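Local coordinates for aryl acylamidase (bacterium CSBL00001, PDB 4YJ6), which probably hydrolyses the amide bond of N-acylated aryl amines, releasing the amine and the carboxylic acid, at residues G99-K104 / N144-P149; A47-A52 / Q130-V135; P281-I286 / S417-E422; L400-V405 / I428-T433; S26-V31 / A62-I67. One frame throughout, in Å; residues are numbered along the deposited sequence.

Interaction 1: residues G99-K104 / N144-P149; sequences GIRALK and NTFFGP
The ring of F146 packs its face against R101 CA and brings its edge to the guanidinium group. R101 CA sits over one ring face, 4.1 Å from the centroid of the F146 ring and 16° off its normal, a CH-pi contact. The arginine chain bends at chi3 and brings the guanidinium back beside the ring, the two planes 78° apart. F146 CE1 rests over the centre of one guanidinium face, while R101 NH2 comes round to the ring edge, 3.7 Å from F146 CD1. K104 adds its aliphatic base from another direction, with its CB 3.8 Å from F146 CZ. It is the F146 chi1 of -179°, CG anti to the backbone N, that swings the ring out to R101 and K104. F146 CB itself abuts G99 O at 3.3 Å.

The 144-149 loop is shaped by an Asx turn. N144 OD1 accepts from three successive backbone amides, F146 N, F147 N (2.7 Å to OD1) and G148 N, which fixes the backbone from F146 to G148; N144 ND2 is taken up by S133 O and N132 OD1. The bare CA of G99 fits between this asparagine and F147, 3.8 Å from F147 CD1, and a side chain there would run into N144 CG. F146 CD2 lies over one face of the F147 ring, offset toward its rim.

Toward solvent, a water donates to F146 O (2.9 Å from the water oxygen) and is weakly bound by R101 NH2. R101 also approaches a bound phosphate ion, probably a component of the crystallisation medium, with its side chain about 3 Å away.

Interaction 2: residues A47-A52 / Q130-V135; sequences AVVYKA and QTNSPV
A classic beta bulge sets two residues, V49 and Y50, opposite the single Q130 where strand 48-51 pairs antiparallel with strand 126-131. The carbonyl of Q130 takes V49 N at 2.9 Å from its O, while Y50 N reaches the same oxygen only weakly. Within the same bulge, Q130 N donates to Y50 O (3.0 Å), and past the V48-T131 non-hydrogen-bonded pair N132 N binds A47 O (2.9 Å).

The two V49 methyls meet successive residues of the partner segment: CG2 rests 3.8 Å from T131 C, and CG1, anti to the carbonyl carbon (chi1 -61°), crosses the N132 side chain and meets N132 CB at 3.5 Å. Cutting V49 back to alanine would remove both methyls and would probably open a gap beside the N132 side chain.

Second-shell bonds fix these partners. N132 ND2 donates to G148 O and T150 OG1. T131 OG1 is bonded to M83 O of strand 80-84, the third strand of this mixed sheet, and A47 packs on helix 165-172. Q130 NE2 is held by P94 O, which leaves Q130 OE1 lying 3.5 Å from Y50 CB.

Interaction 3: residues P281-I286 / S417-E422; sequences PVQQEI and SQINGE
A tight hairpin, strands 418-419 and 422-423 joined by a type I' turn from I419 to E422, packs against the residues leading into helix 284-299, whose N-cap position is Q283. P281 supplies most of the buried surface on the helix side. Its ring meets the hairpin at two places: CB abuts I419 O at 3.5 Å, and CD touches E422 OE2, also at 3.5 Å. The glutamate gets there by an extended chain with CG anti to the backbone N (chi1 177°), crossing the proline ring at about a right angle, and its OE2 is further held by Q315 NE2. Shortening E422 to alanine would probably uncover one flank of the P281 ring and leave Q315 NE2 without this acceptor.

At the turn, N420 ND2 donates to V282 O, with 3.0 Å between the two atoms and an N-H...O angle of 145°. The oxygen lies near the plane of the asparagine amide, but the donor stands well above the V282 carbonyl plane; Q287 NE2 is a second donor to the same oxygen. A water bridges N420 OD1 to Q284 N, the first amide of the helix.

I419 packs on both P281 and Q283. Its CG2 lies 3.9 Å from Q283 CG, on a side chain whose OE1 is bonded to M403 N. The same methyl covers P281 O at 3.5 Å, a buried carbonyl oxygen that has no hydrogen-bond partner in the model.

Interaction 4: residues L400-V405 / I428-T433; sequences LACMPV and IGWCMT
W430, the third residue of a type I turn from I428 to C431, meets the 400-405 loop with both its carbonyl and its indole. W430 O accepts A401 N at 3.0 Å in a nearly straight bond (160°) that lies in the carbonyl plane. The indole runs alongside L400, pointing the same way, with W430 CZ3 4.1 Å from L400 CD2. A401 CB packs 4.0 Å from W430 CB. C402 SG lies above one face toward the rim, 3.7 Å from W430 CE3, an oblique sulfur-aromatic contact. This sulfur is put there by a chi1 of 60°, between the backbone N and the carbonyl carbon of C402.

C431 follows as the centre of an inverse gamma turn. Its SG covers the opposite indole face, placing the ring between two cysteine sulfurs, while its CA lies 3.9 Å from L400 CD2. Next, selenomethionine M432 bends at chi3 and lays CE 3.5 Å from L400 C, with SE beside A401 CB. T433 OG1 bonds to G185 O, in the glycine-rich amidase signature.

The buried contact thus joins the loop after strand 394-398 to the approach to helix 434-439. W194 of helix 190-195 meets the W430 ring with nearly parallel planes and donates from NE1 to C402 O, I419 of strand 418-419 touches A401, C402 and W430, and M403 and P404 rest on strand 454-462.

Interaction 5: residues S26-V31 / A62-I67; sequences SPREVV and ALERRI
S26 OG takes part in two hydrogen bonds: it donates to E64 OE1 at 2.6 Å and accepts from R28 N at 3.1 Å. The second bond makes S26 the N-cap of helix 27-45, and the first ties that cap to helix 53-69, which runs roughly antiparallel to it; the axes of the two short segments approach to 9.7 Å with 150° between their directions. With OG anti to the backbone N (chi1 -180°), the serine turns its hydroxyl to the glutamate while still reaching the amide of the first helical turn.

E64 extends fully from its helix and spreads its carboxylate across this helix start. OE1 is met by the serine on its anti side. OE2 takes R28 NE at 2.9 Å in a nearly straight salt bridge (166°). The bond leaves the arginine close to the guanidinium plane but arrives from above the carboxylate plane. R28 reaches over by an extended chain, bringing its CD to 3.4 Å from E64 OE1. A carboxylate at this position would probably also be favoured by the positive end of helix 27-45.

Beside the polar group, P27 supplies the apolar half of the interface. P27 CG meets both L63 and I67, lying 3.9 Å from I67 CD1, and the proline also rests on A60 one turn earlier. V20 of helix 13-21 touches both V30 and I67, adding a third helix to the cluster. The proline and L63 side chains cross at about a right angle, P27 CG 3.7 Å from L63 CD1.

How the interactions relate
From the N terminus, interaction 5 opens first and closes a helix-strand-helix loop by pairing helices 27-45 and 53-69. Strand 48-51, between those helices, opens interaction 2, which crosses interaction 5 and closes only at strand 126-131. Interaction 1 crosses interaction 2 in turn, joining loops that flank helix 115-122 and strand 126-131; the two touch directly, F147 packing on V49. Much later, interaction 3 opens before helix 284-299 and closes at hairpin 418-423. It crosses interaction 4, which opens after strand 394-398 and closes just before helix 434-439; Q283 N and A401 O, 3.0 Å apart, bond the two. Interactions 3 and 5 lie on opposite sides of the chain's centre.

Interaction 1: residues G99-K104 / N144-P149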
# COMPACT_ATOMS: atom_id res chain seq x y z
N GLY A 99 -7.67 13.92 3.28
CA GLY A 99 -8.19 14.68 4.41
C GLY A 99 -7.96 16.17 4.31
O GLY A 99 -7.76 16.85 5.32
N ILE A 100 -8.00 16.71 3.10
CA ILE A 100 -7.98 18.17 2.93
C ILE A 100 -9.40 18.69 3.05
O ILE A 100 -10.22 18.43 2.17
CB ILE A 100 -7.38 18.56 1.59
CG1 ILE A 100 -5.93 18.07 1.50
CG2 ILE A 100 -7.48 20.10 1.38
CD1 ILE A 100 -5.26 18.45 0.19
N ARG A 101 -9.69 19.38 4.15
CA ARG A 101 -11.07 19.81 4.45
C ARG A 101 -11.66 20.65 3.31
O ARG A 101 -12.85 20.53 3.01
CB ARG A 101 -11.10 20.60 5.77
CG ARG A 101 -12.41 21.34 5.99
CD ARG A 101 -12.35 22.10 7.31
NE ARG A 101 -12.62 21.22 8.44
CZ ARG A 101 -13.85 20.92 8.86
NH1 ARG A 101 -14.91 21.44 8.23
NH2 ARG A 101 -14.03 20.11 9.90
N ALA A 102 -10.84 21.48 2.66
CA ALA A 102 -11.33 22.34 1.60
C ALA A 102 -11.88 21.56 0.42
O ALA A 102 -12.62 22.11 -0.41
CB ALA A 102 -10.22 23.28 1.10
N LEU A 103 -11.52 20.28 0.32
CA LEU A 103 -11.98 19.46 -0.81
C LEU A 103 -13.16 18.57 -0.46
O LEU A 103 -13.52 17.70 -1.26
CB LEU A 103 -10.83 18.54 -1.29
CG LEU A 103 -9.64 19.29 -1.89
CD1 LEU A 103 -8.52 18.29 -2.29
CD2 LEU A 103 -10.12 20.06 -3.10
N LYS A 104 -13.77 18.76 0.71
CA LYS A 104 -14.78 17.83 1.19
C LYS A 104 -16.01 17.73 0.28
O LYS A 104 -16.71 16.72 0.30
CB LYS A 104 -15.20 18.18 2.61
CG LYS A 104 -16.06 19.43 2.70
CD LYS A 104 -16.38 19.77 4.14
CE LYS A 104 -17.42 20.87 4.21
NZ LYS A 104 -17.82 21.13 5.62
N ASN A 144 -4.63 13.15 9.69
CA ASN A 144 -4.79 14.44 9.07
C ASN A 144 -5.75 15.21 9.97
O ASN A 144 -6.31 14.63 10.89
CB ASN A 144 -5.35 14.29 7.66
CG ASN A 144 -6.59 13.40 7.62
OD1 ASN A 144 -7.57 13.69 8.28
ND2 ASN A 144 -6.55 12.32 6.83
N THR A 145 -5.92 16.49 9.72
CA THR A 145 -6.74 17.30 10.62
C THR A 145 -8.22 17.31 10.29
O THR A 145 -8.97 18.04 10.94
CB THR A 145 -6.26 18.75 10.66
OG1 THR A 145 -6.36 19.33 9.37
CG2 THR A 145 -4.82 18.81 11.13
N PHE A 146 -8.66 16.54 9.29
CA PHE A 146 -10.08 16.53 8.93
C PHE A 146 -10.73 15.24 9.40
O PHE A 146 -11.77 15.27 10.09
CB PHE A 146 -10.24 16.74 7.42
CG PHE A 146 -11.68 16.77 6.94
CD1 PHE A 146 -12.62 17.59 7.57
CD2 PHE A 146 -12.08 16.00 5.87
CE1 PHE A 146 -13.95 17.62 7.13
CE2 PHE A 146 -13.41 16.02 5.43
CZ PHE A 146 -14.34 16.83 6.07
N PHE A 147 -10.15 14.10 9.05
CA PHE A 147 -10.67 12.81 9.52
C PHE A 147 -9.97 12.30 10.77
O PHE A 147 -10.56 11.56 11.57
CB PHE A 147 -10.52 11.73 8.43
CG PHE A 147 -11.27 12.04 7.17
CD1 PHE A 147 -10.58 12.26 5.99
CD2 PHE A 147 -12.66 12.14 7.17
CE1 PHE A 147 -11.25 12.53 4.82
CE2 PHE A 147 -13.35 12.41 6.00
CZ PHE A 147 -12.65 12.61 4.81
N GLY A 148 -8.71 12.67 10.95
CA GLY A 148 -7.96 12.21 12.12
C GLY A 148 -7.12 10.96 11.86
O GLY A 148 -6.94 10.53 10.71
N PRO A 149 -6.56 10.38 12.92
CA PRO A 149 -5.64 9.25 12.72
C PRO A 149 -6.31 7.90 12.51
O PRO A 149 -7.31 7.58 13.15
CB PRO A 149 -4.85 9.22 14.04
CG PRO A 149 -5.84 9.76 15.07
CD PRO A 149 -6.71 10.75 14.35
O HOH W 1 -9.34 20.41 9.04
O HOH W 2 -12.66 17.53 11.65

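Interaction 2: residues A47-A52 / Q130-V135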
# COMPACT_ATOMS: atom_id res chain seq x y z
N ALA A 47 -10.79 4.07 10.08
CA ALA A 47 -10.20 3.72 8.79
C ALA A 47 -11.07 4.19 7.61
O ALA A 47 -10.56 4.50 6.55
CB ALA A 47 -9.99 2.18 8.71
N VAL A 48 -12.38 4.25 7.80
CA VAL A 48 -13.30 4.58 6.70
C VAL A 48 -13.58 6.08 6.67
O VAL A 48 -13.88 6.67 7.70
CB VAL A 48 -14.61 3.76 6.84
CG1 VAL A 48 -15.64 4.17 5.76
CG2 VAL A 48 -14.31 2.27 6.78
N VAL A 49 -13.44 6.69 5.50
CA VAL A 49 -13.70 8.11 5.37
C VAL A 49 -14.89 8.43 4.46
O VAL A 49 -15.37 9.56 4.46
CB VAL A 49 -12.45 8.89 4.88
CG1 VAL A 49 -11.33 8.72 5.90
CG2 VAL A 49 -12.00 8.41 3.48
N TYR A 50 -15.36 7.45 3.70
CA TYR A 50 -16.58 7.62 2.89
C TYR A 50 -17.29 6.28 2.84
O TYR A 50 -16.64 5.24 2.65
CB TYR A 50 -16.25 8.07 1.45
CG TYR A 50 -17.46 8.12 0.55
CD1 TYR A 50 -18.48 9.04 0.79
CD2 TYR A 50 -17.58 7.27 -0.57
CE1 TYR A 50 -19.59 9.09 -0.02
CE2 TYR A 50 -18.70 7.34 -1.40
CZ TYR A 50 -19.69 8.26 -1.11
OH TYR A 50 -20.81 8.35 -1.91
N LYS A 51 -18.62 6.29 3.00
CA LYS A 51 -19.39 5.06 2.95
C LYS A 51 -20.30 5.14 1.74
O LYS A 51 -21.02 6.14 1.56
CB LYS A 51 -20.22 4.91 4.23
CG LYS A 51 -19.34 4.74 5.46
CD LYS A 51 -20.09 4.90 6.79
CE LYS A 51 -19.13 4.64 7.97
NZ LYS A 51 -19.81 4.76 9.31
N ALA A 52 -20.23 4.11 0.89
CA ALA A 52 -21.04 4.04 -0.33
C ALA A 52 -21.99 2.85 -0.22
O ALA A 52 -22.10 2.01 -1.12
CB ALA A 52 -20.14 3.88 -1.57
N GLN A 130 -14.39 4.38 0.87
CA GLN A 130 -12.98 4.79 0.77
C GLN A 130 -12.32 4.78 2.13
O GLN A 130 -12.98 4.99 3.15
CB GLN A 130 -12.87 6.22 0.24
CG GLN A 130 -13.50 6.42 -1.13
CD GLN A 130 -13.45 7.87 -1.56
OE1 GLN A 130 -13.57 8.77 -0.71
NE2 GLN A 130 -13.33 8.12 -2.86
N THR A 131 -11.00 4.60 2.12
CA THR A 131 -10.20 4.54 3.33
C THR A 131 -9.28 5.75 3.50
O THR A 131 -8.90 6.41 2.53
CB THR A 131 -9.32 3.26 3.34
OG1 THR A 131 -8.57 3.21 2.12
CG2 THR A 131 -10.21 2.01 3.42
N ASN A 132 -8.91 6.03 4.76
CA ASN A 132 -8.16 7.24 5.13
C ASN A 132 -6.70 7.22 4.66
O ASN A 132 -6.07 6.15 4.64
CB ASN A 132 -8.16 7.34 6.66
CG ASN A 132 -7.91 8.75 7.17
OD1 ASN A 132 -8.08 9.72 6.47
ND2 ASN A 132 -7.49 8.85 8.44
N SER A 133 -6.19 8.41 4.32
CA SER A 133 -4.78 8.64 3.95
C SER A 133 -4.38 9.97 4.60
O SER A 133 -5.24 10.82 4.83
CB SER A 133 -4.67 8.74 2.39
OG SER A 133 -3.40 9.27 1.95
N PRO A 134 -3.08 10.15 4.88
CA PRO A 134 -2.55 11.47 5.23
C PRO A 134 -2.60 12.41 4.03
O PRO A 134 -2.71 11.98 2.86
CB PRO A 134 -1.07 11.18 5.56
CG PRO A 134 -0.73 10.04 4.63
CD PRO A 134 -2.00 9.16 4.70
N VAL A 135 -2.54 13.70 4.30
CA VAL A 135 -2.69 14.71 3.27
C VAL A 135 -1.65 14.51 2.17
O VAL A 135 -0.47 14.41 2.43
CB VAL A 135 -2.56 16.15 3.86
CG1 VAL A 135 -2.42 17.19 2.74
CG2 VAL A 135 -3.75 16.45 4.81

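Interaction 3: residues P281-I286 / S417-E422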
# COMPACT_ATOMS: atom_id res chain seq x y z
N PRO A 281 19.60 3.65 9.58
CA PRO A 281 19.59 3.21 10.98
C PRO A 281 18.34 2.37 11.24
O PRO A 281 17.26 2.86 10.96
CB PRO A 281 19.57 4.51 11.76
CG PRO A 281 18.78 5.48 10.85
CD PRO A 281 19.22 5.07 9.43
N VAL A 282 18.49 1.14 11.70
CA VAL A 282 17.33 0.26 11.85
C VAL A 282 17.29 -0.26 13.27
O VAL A 282 18.31 -0.72 13.79
CB VAL A 282 17.43 -0.95 10.89
CG1 VAL A 282 16.27 -1.93 11.09
CG2 VAL A 282 17.47 -0.41 9.44
N GLN A 283 16.12 -0.21 13.89
CA GLN A 283 16.00 -0.70 15.28
C GLN A 283 16.52 -2.14 15.39
O GLN A 283 16.19 -3.03 14.59
CB GLN A 283 14.54 -0.56 15.78
CG GLN A 283 14.13 0.88 15.91
CD GLN A 283 12.69 1.06 16.34
OE1 GLN A 283 11.85 0.13 16.24
NE2 GLN A 283 12.38 2.26 16.83
N GLN A 284 17.38 -2.38 16.38
CA GLN A 284 18.03 -3.66 16.45
C GLN A 284 17.05 -4.84 16.50
O GLN A 284 17.31 -5.89 15.91
CB GLN A 284 18.95 -3.70 17.70
CG GLN A 284 19.77 -4.94 17.75
CD GLN A 284 20.73 -5.03 16.58
OE1 GLN A 284 21.53 -4.10 16.33
NE2 GLN A 284 20.69 -6.15 15.87
N GLU A 285 15.93 -4.68 17.21
CA GLU A 285 14.97 -5.78 17.31
C GLU A 285 14.39 -6.18 15.93
O GLU A 285 14.08 -7.35 15.69
CB GLU A 285 13.80 -5.40 18.24
CG GLU A 285 14.23 -5.13 19.68
CD GLU A 285 14.75 -3.70 19.92
OE1 GLU A 285 14.73 -2.81 19.01
OE2 GLU A 285 15.19 -3.46 21.07
N ILE A 286 14.26 -5.19 15.08
CA ILE A 286 13.77 -5.44 13.71
C ILE A 286 14.86 -6.16 12.92
O ILE A 286 14.61 -7.18 12.28
CB ILE A 286 13.40 -4.13 13.03
CG1 ILE A 286 12.08 -3.60 13.63
CG2 ILE A 286 13.25 -4.35 11.47
CD1 ILE A 286 11.69 -2.21 13.10
N SER A 417 12.05 11.05 14.57
CA SER A 417 13.02 11.93 13.93
C SER A 417 14.45 11.44 14.16
O SER A 417 15.40 12.00 13.63
CB SER A 417 12.90 13.36 14.47
OG SER A 417 11.71 13.98 13.99
N GLN A 418 14.58 10.41 14.97
CA GLN A 418 15.85 9.72 15.15
C GLN A 418 15.63 8.25 15.35
O GLN A 418 14.65 7.85 15.98
CB GLN A 418 16.59 10.27 16.39
CG GLN A 418 17.06 11.70 16.19
CD GLN A 418 16.50 12.67 17.22
OE1 GLN A 418 15.57 13.46 16.93
NE2 GLN A 418 17.09 12.66 18.42
N ILE A 419 16.54 7.43 14.84
CA ILE A 419 16.62 6.01 15.18
C ILE A 419 18.07 5.69 15.53
O ILE A 419 19.00 6.06 14.80
CB ILE A 419 16.20 5.13 13.99
CG1 ILE A 419 14.70 5.41 13.68
CG2 ILE A 419 16.39 3.67 14.27
CD1 ILE A 419 14.21 4.69 12.37
N ASN A 420 18.26 5.02 16.66
CA ASN A 420 19.61 4.70 17.14
C ASN A 420 20.48 5.96 17.22
O ASN A 420 21.67 5.93 16.94
CB ASN A 420 20.28 3.65 16.24
CG ASN A 420 19.52 2.33 16.22
OD1 ASN A 420 18.76 2.03 17.14
ND2 ASN A 420 19.72 1.54 15.17
N GLY A 421 19.88 7.08 17.60
CA GLY A 421 20.60 8.34 17.73
C GLY A 421 20.93 9.05 16.43
O GLY A 421 21.58 10.11 16.45
N GLU A 422 20.51 8.48 15.30
CA GLU A 422 20.81 9.06 14.00
C GLU A 422 19.57 9.78 13.49
O GLU A 422 18.48 9.21 13.55
CB GLU A 422 21.17 7.95 13.01
CG GLU A 422 21.43 8.47 11.63
CD GLU A 422 21.90 7.42 10.62
OE1 GLU A 422 22.64 6.47 11.00
OE2 GLU A 422 21.58 7.62 9.42
O HOH W 3 18.16 -0.17 18.15

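Interaction 4: residues L400-V405 / I428-T433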
# COMPACT_ATOMS: atom_id res chain seq x y z
N LEU A 400 10.63 -1.80 7.09
CA LEU A 400 10.73 -0.51 7.72
C LEU A 400 11.83 -0.49 8.78
O LEU A 400 12.19 -1.53 9.32
CB LEU A 400 9.43 -0.17 8.46
CG LEU A 400 8.20 -0.21 7.58
CD1 LEU A 400 6.96 -0.01 8.44
CD2 LEU A 400 8.34 0.89 6.53
N ALA A 401 12.31 0.71 9.07
CA ALA A 401 13.43 0.87 10.03
C ALA A 401 12.96 0.95 11.49
O ALA A 401 13.81 0.95 12.39
CB ALA A 401 14.20 2.11 9.69
N CYS A 402 11.66 1.08 11.72
CA CYS A 402 11.14 1.23 13.09
C CYS A 402 9.75 0.63 13.26
O CYS A 402 9.04 0.36 12.29
CB CYS A 402 11.11 2.71 13.50
SG CYS A 402 10.04 3.76 12.44
N MSE A 403 9.38 0.45 14.52
CA MSE A 403 8.06 -0.05 14.90
C MSE A 403 7.00 1.05 14.87
O MSE A 403 7.32 2.24 14.75
CB MSE A 403 8.14 -0.61 16.34
CG MSE A 403 9.18 -1.70 16.51
SE MSE A 403 8.84 -3.25 15.38
CE MSE A 403 7.10 -3.82 16.06
N PRO A 404 5.73 0.65 14.96
CA PRO A 404 4.66 1.65 14.96
C PRO A 404 4.86 2.73 16.02
O PRO A 404 5.41 2.45 17.11
CB PRO A 404 3.41 0.82 15.27
CG PRO A 404 3.68 -0.51 14.67
CD PRO A 404 5.19 -0.72 14.95
N VAL A 405 4.43 3.94 15.68
CA VAL A 405 4.46 5.09 16.57
C VAL A 405 3.09 5.33 17.19
O VAL A 405 2.04 4.94 16.65
CB VAL A 405 4.94 6.36 15.85
CG1 VAL A 405 6.33 6.14 15.25
CG2 VAL A 405 3.92 6.81 14.75
N ILE A 428 9.22 10.20 5.91
CA ILE A 428 9.43 9.09 5.00
C ILE A 428 10.80 8.42 5.19
O ILE A 428 11.08 7.39 4.58
CB ILE A 428 9.31 9.58 3.53
CG1 ILE A 428 9.00 8.44 2.56
CG2 ILE A 428 10.60 10.26 3.09
CD1 ILE A 428 7.59 7.83 2.75
N GLY A 429 11.67 9.00 5.99
CA GLY A 429 13.06 8.51 6.03
C GLY A 429 13.25 7.08 6.48
O GLY A 429 14.23 6.42 6.05
N TRP A 430 12.39 6.63 7.39
CA TRP A 430 12.44 5.27 7.93
C TRP A 430 11.66 4.27 7.03
O TRP A 430 11.62 3.07 7.30
CB TRP A 430 11.85 5.27 9.36
CG TRP A 430 10.54 6.06 9.40
CD1 TRP A 430 10.40 7.40 9.54
CD2 TRP A 430 9.22 5.53 9.23
NE1 TRP A 430 9.06 7.75 9.46
CE2 TRP A 430 8.32 6.61 9.30
CE3 TRP A 430 8.70 4.24 9.05
CZ2 TRP A 430 6.92 6.45 9.14
CZ3 TRP A 430 7.33 4.07 8.92
CH2 TRP A 430 6.46 5.16 8.99
N CYS A 431 11.04 4.78 5.97
CA CYS A 431 10.28 3.91 5.06
C CYS A 431 11.22 3.43 3.95
O CYS A 431 11.18 3.97 2.83
CB CYS A 431 9.09 4.67 4.44
SG CYS A 431 8.01 5.44 5.70
N MSE A 432 12.02 2.41 4.26
CA MSE A 432 13.09 1.95 3.38
C MSE A 432 12.57 1.42 2.06
O MSE A 432 13.31 1.32 1.09
CB MSE A 432 13.92 0.91 4.12
CG MSE A 432 14.41 1.52 5.39
SE MSE A 432 15.75 0.30 6.11
CE MSE A 432 14.62 -1.11 6.81
N THR A 433 11.27 1.10 2.06
CA THR A 433 10.50 0.79 0.84
C THR A 433 10.69 1.77 -0.31
O THR A 433 10.49 1.38 -1.48
CB THR A 433 8.99 0.86 1.21
OG1 THR A 433 8.75 2.01 2.03
CG2 THR A 433 8.63 -0.36 2.05

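Interaction 5: residues S26-V31 / A62-I67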
# COMPACT_ATOMS: atom_id res chain seq x y z
N SER A 26 -25.83 -14.72 -0.35
CA SER A 26 -26.13 -13.72 -1.37
C SER A 26 -25.16 -12.55 -1.29
O SER A 26 -24.76 -12.17 -0.21
CB SER A 26 -27.52 -13.13 -1.12
OG SER A 26 -27.81 -12.16 -2.13
N PRO A 27 -24.83 -11.94 -2.45
CA PRO A 27 -24.10 -10.66 -2.44
C PRO A 27 -24.78 -9.64 -1.51
O PRO A 27 -24.09 -8.88 -0.84
CB PRO A 27 -24.18 -10.20 -3.88
CG PRO A 27 -24.37 -11.44 -4.68
CD PRO A 27 -25.16 -12.38 -3.81
N ARG A 28 -26.11 -9.63 -1.47
CA ARG A 28 -26.79 -8.72 -0.55
C ARG A 28 -26.36 -8.94 0.89
O ARG A 28 -26.17 -8.00 1.64
CB ARG A 28 -28.32 -8.91 -0.61
CG ARG A 28 -28.98 -8.64 -1.96
CD ARG A 28 -30.49 -8.83 -1.77
NE ARG A 28 -31.31 -8.63 -2.97
CZ ARG A 28 -31.87 -7.47 -3.31
NH1 ARG A 28 -31.67 -6.37 -2.55
NH2 ARG A 28 -32.67 -7.43 -4.40
N GLU A 29 -26.21 -10.21 1.29
CA GLU A 29 -25.88 -10.51 2.66
C GLU A 29 -24.40 -10.18 2.91
O GLU A 29 -24.04 -9.71 3.97
CB GLU A 29 -26.18 -11.97 3.00
CG GLU A 29 -25.92 -12.25 4.45
CD GLU A 29 -26.24 -13.69 4.85
OE1 GLU A 29 -25.82 -14.09 5.98
OE2 GLU A 29 -26.90 -14.41 4.05
N VAL A 30 -23.56 -10.39 1.91
CA VAL A 30 -22.16 -9.98 2.07
C VAL A 30 -22.11 -8.48 2.37
O VAL A 30 -21.39 -8.04 3.26
CB VAL A 30 -21.33 -10.26 0.81
CG1 VAL A 30 -19.93 -9.66 1.02
CG2 VAL A 30 -21.24 -11.77 0.55
N VAL A 31 -22.86 -7.68 1.62
CA VAL A 31 -22.81 -6.22 1.84
C VAL A 31 -23.34 -5.86 3.23
O VAL A 31 -22.70 -5.09 3.95
CB VAL A 31 -23.60 -5.49 0.76
CG1 VAL A 31 -23.81 -4.03 1.10
CG2 VAL A 31 -22.88 -5.68 -0.60
N ALA A 62 -28.02 -6.40 -8.35
CA ALA A 62 -27.82 -6.75 -9.75
C ALA A 62 -26.95 -8.01 -9.87
O ALA A 62 -27.19 -8.87 -10.72
CB ALA A 62 -27.17 -5.55 -10.49
N LEU A 63 -25.96 -8.14 -8.99
CA LEU A 63 -25.08 -9.31 -9.02
C LEU A 63 -25.89 -10.54 -8.62
O LEU A 63 -25.78 -11.63 -9.23
CB LEU A 63 -23.93 -9.10 -8.03
CG LEU A 63 -22.55 -9.74 -8.30
CD1 LEU A 63 -21.80 -10.04 -6.99
CD2 LEU A 63 -22.45 -10.89 -9.31
N GLU A 64 -26.73 -10.36 -7.61
CA GLU A 64 -27.57 -11.46 -7.15
C GLU A 64 -28.47 -11.92 -8.29
O GLU A 64 -28.63 -13.13 -8.51
CB GLU A 64 -28.39 -11.03 -5.95
CG GLU A 64 -29.40 -12.11 -5.50
CD GLU A 64 -30.34 -11.60 -4.43
OE1 GLU A 64 -30.14 -11.93 -3.24
OE2 GLU A 64 -31.29 -10.86 -4.79
N ARG A 65 -29.05 -10.96 -9.03
CA ARG A 65 -29.92 -11.35 -10.14
C ARG A 65 -29.15 -12.14 -11.20
O ARG A 65 -29.63 -13.17 -11.68
CB ARG A 65 -30.60 -10.14 -10.76
CG ARG A 65 -31.69 -10.54 -11.78
CD ARG A 65 -32.06 -9.38 -12.77
NE ARG A 65 -30.89 -8.96 -13.54
CZ ARG A 65 -30.38 -9.65 -14.56
NH1 ARG A 65 -30.95 -10.76 -14.98
NH2 ARG A 65 -29.29 -9.22 -15.18
N ARG A 66 -27.95 -11.69 -11.57
CA ARG A 66 -27.16 -12.41 -12.54
C ARG A 66 -26.80 -13.83 -12.06
O ARG A 66 -26.86 -14.78 -12.83
CB ARG A 66 -25.88 -11.65 -12.89
CG ARG A 66 -26.17 -10.42 -13.76
CD ARG A 66 -24.86 -9.79 -14.22
NE ARG A 66 -24.32 -8.88 -13.21
CZ ARG A 66 -23.06 -8.86 -12.78
NH1 ARG A 66 -22.15 -9.74 -13.23
NH2 ARG A 66 -22.71 -7.93 -11.89
N ILE A 67 -26.44 -13.96 -10.78
CA ILE A 67 -26.12 -15.28 -10.23
C ILE A 67 -27.34 -16.20 -10.30
O ILE A 67 -27.23 -17.38 -10.67
CB ILE A 67 -25.67 -15.15 -8.76
CG1 ILE A 67 -24.27 -14.52 -8.72
CG2 ILE A 67 -25.72 -16.52 -8.03
CD1 ILE A 67 -23.80 -14.21 -7.30